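Long-range contact in stage II sporulation E family protein (Thermanaerovibrio acidaminovorans, PDB 3RNR), which is of unconfirmed function but probably acts as a PP2C-type phosphatase, removing phosphate groups from phosphoproteins: residues G92-Y97 and V162-V167. Numbering follows the deposited sequence.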
loop_
_atom_site.group_PDB
_atom_site.type_symbol
_atom_site.label_atom_id
_atom_site.label_comp_id
_atom_site.label_asym_id
_atom_site.label_seq_id
_atom_site.Cartn_x
_atom_site.Cartn_y
_atom_site.Cartn_z
ATOM N N GLY B 92 17.688 -7.659 -6.128
ATOM C CA GLY B 92 17.837 -8.820 -5.269
ATOM C C GLY B 92 17.082 -10.049 -5.736
ATOM O O GLY B 92 17.103 -10.397 -6.920
ATOM N N ASP B 93 16.582 -10.817 -4.778
ATOM C CA ASP B 93 15.927 -12.092 -5.068
ATOM C C ASP B 93 14.395 -12.058 -5.084
ATOM O O ASP B 93 13.770 -13.112 -5.144
ATOM C CB ASP B 93 16.436 -13.191 -4.136
ATOM C CG ASP B 93 16.104 -12.908 -2.698
ATOM O OD1 ASP B 93 15.772 -11.746 -2.413
ATOM O OD2 ASP B 93 16.160 -13.830 -1.860
ATOM N N CYS B 94 13.785 -10.887 -4.920
ATOM C CA CYS B 94 12.338 -10.790 -5.128
ATOM C C CYS B 94 12.039 -10.972 -6.611
ATOM O O CYS B 94 12.899 -10.718 -7.447
ATOM C CB CYS B 94 11.798 -9.457 -4.645
ATOM S SG CYS B 94 11.880 -9.252 -2.870
ATOM N N ARG B 95 10.833 -11.423 -6.949
ATOM C CA ARG B 95 10.560 -11.798 -8.336
ATOM C C ARG B 95 9.309 -11.134 -8.890
ATOM O O ARG B 95 8.370 -10.841 -8.152
ATOM C CB ARG B 95 10.461 -13.326 -8.473
ATOM C CG ARG B 95 11.736 -14.052 -8.035
ATOM C CD ARG B 95 11.690 -15.554 -8.284
ATOM N NE ARG B 95 10.618 -16.272 -7.584
ATOM C CZ ARG B 95 10.611 -16.554 -6.284
ATOM N NH1 ARG B 95 11.591 -16.131 -5.492
ATOM N NH2 ARG B 95 9.606 -17.241 -5.768
ATOM N N VAL B 96 9.312 -10.903 -10.201
ATOM C CA VAL B 96 8.161 -10.336 -10.898
ATOM C C VAL B 96 7.615 -11.323 -11.931
ATOM O O VAL B 96 8.367 -11.821 -12.767
ATOM C CB VAL B 96 8.533 -9.037 -11.628
ATOM C CG1 VAL B 96 7.264 -8.380 -12.224
ATOM C CG2 VAL B 96 9.264 -8.073 -10.672
ATOM N N TYR B 97 6.310 -11.588 -11.873
ATOM C CA TYR B 97 5.624 -12.474 -12.818
ATOM C C TYR B 97 4.497 -11.756 -13.556
ATOM O O TYR B 97 3.735 -11.001 -12.956
ATOM C CB TYR B 97 5.010 -13.672 -12.079
ATOM C CG TYR B 97 6.056 -14.573 -11.472
ATOM C CD1 TYR B 97 6.547 -15.670 -12.177
ATOM C CD2 TYR B 97 6.574 -14.311 -10.214
ATOM C CE1 TYR B 97 7.533 -16.500 -11.629
ATOM C CE2 TYR B 97 7.556 -15.127 -9.659
ATOM C CZ TYR B 97 8.034 -16.215 -10.374
ATOM O OH TYR B 97 9.004 -17.018 -9.815
ATOM N N VAL B 162 4.153 -9.696 -7.730
ATOM C CA VAL B 162 5.488 -9.604 -7.162
ATOM C C VAL B 162 5.586 -10.478 -5.897
ATOM O O VAL B 162 4.628 -10.586 -5.123
ATOM C CB VAL B 162 5.926 -8.143 -6.903
ATOM C CG1 VAL B 162 6.047 -7.364 -8.237
ATOM C CG2 VAL B 162 4.950 -7.430 -5.966
ATOM N N VAL B 163 6.752 -11.084 -5.697
ATOM C CA VAL B 163 6.933 -12.140 -4.700
ATOM C C VAL B 163 8.227 -11.949 -3.929
ATOM O O VAL B 163 9.267 -11.733 -4.550
ATOM C CB VAL B 163 7.104 -13.499 -5.396
ATOM C CG1 VAL B 163 7.095 -14.622 -4.370
ATOM C CG2 VAL B 163 6.035 -13.707 -6.425
ATOM N N SER B 164 8.162 -12.001 -2.596
ATOM C CA SER B 164 9.359 -12.112 -1.755
ATOM C C SER B 164 9.246 -13.364 -0.906
ATOM O O SER B 164 8.340 -13.493 -0.082
ATOM C CB SER B 164 9.460 -10.894 -0.841
ATOM O OG SER B 164 10.504 -11.045 0.101
ATOM N N ASP B 165 10.032 -14.362 -1.263
ATOM C CA ASP B 165 10.224 -15.598 -0.506
ATOM C C ASP B 165 11.541 -15.987 0.174
ATOM O O ASP B 165 11.726 -17.177 0.418
ATOM C CB ASP B 165 9.473 -16.781 -1.126
ATOM C CG ASP B 165 10.044 -17.192 -2.425
ATOM O OD1 ASP B 165 11.083 -16.611 -2.803
ATOM O OD2 ASP B 165 9.466 -18.105 -3.044
ATOM N N GLY B 166 12.533 -15.098 0.218
ATOM C CA GLY B 166 13.878 -15.493 0.633
ATOM C C GLY B 166 13.945 -16.170 1.995
ATOM O O GLY B 166 13.158 -15.879 2.884
ATOM N N VAL B 167 14.894 -17.084 2.165
ATOM C CA VAL B 167 15.012 -17.813 3.422
ATOM C C VAL B 167 15.445 -16.886 4.563
ATOM O O VAL B 167 15.170 -17.156 5.737
ATOM C CB VAL B 167 16.013 -18.988 3.288
ATOM C CG1 VAL B 167 17.410 -18.463 2.975
ATOM C CG2 VAL B 167 16.024 -19.832 4.551
HETATM O O HOH W 1 12.505 -13.646 -2.681
#
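D165 OD2 is gripped by two donors, R95 NH2 at 2.9 Å and the backbone N of Q201, while R95 NH1 reaches D165 OD1 at 2.8 Å. This end-on, two-nitrogen salt bridge is twisted: the guanidinium and carboxylate planes lie 39° apart, with OD1 met on its syn side but tilted out of the carboxylate plane and OD2 from above that plane. A bend at chi3 (-61°) turns the guanidinium toward D165, and R95 NE donates to Y97 OH at 2.9 Å, within the guanidinium plane; NH2 also bonds P199 O. Three polar groups thus fix the rotation of the guanidinium. V163 packs obliquely, its CG2 against Y97 CE2 at 3.8 Å and its CG1 beside R95 NH2.

The backbones of strands 95-100 and 159-164 pair antiparallel around R95 and V163, which exchange two N-H...O bonds. On the face opposite R95 and V163, V96 and V162 lie side by side and touch A75 of strand 72-80, part of the second sheet of the PP2C-like sandwich. Past S164 the two chains separate, and a water bridges D93 O (2.8 Å) and D165 N (2.9 Å). Such a multiply anchored ion pair implies a guanidinium with little rotational freedom and a carboxylate whose negative charge is probably stabilised by its donors.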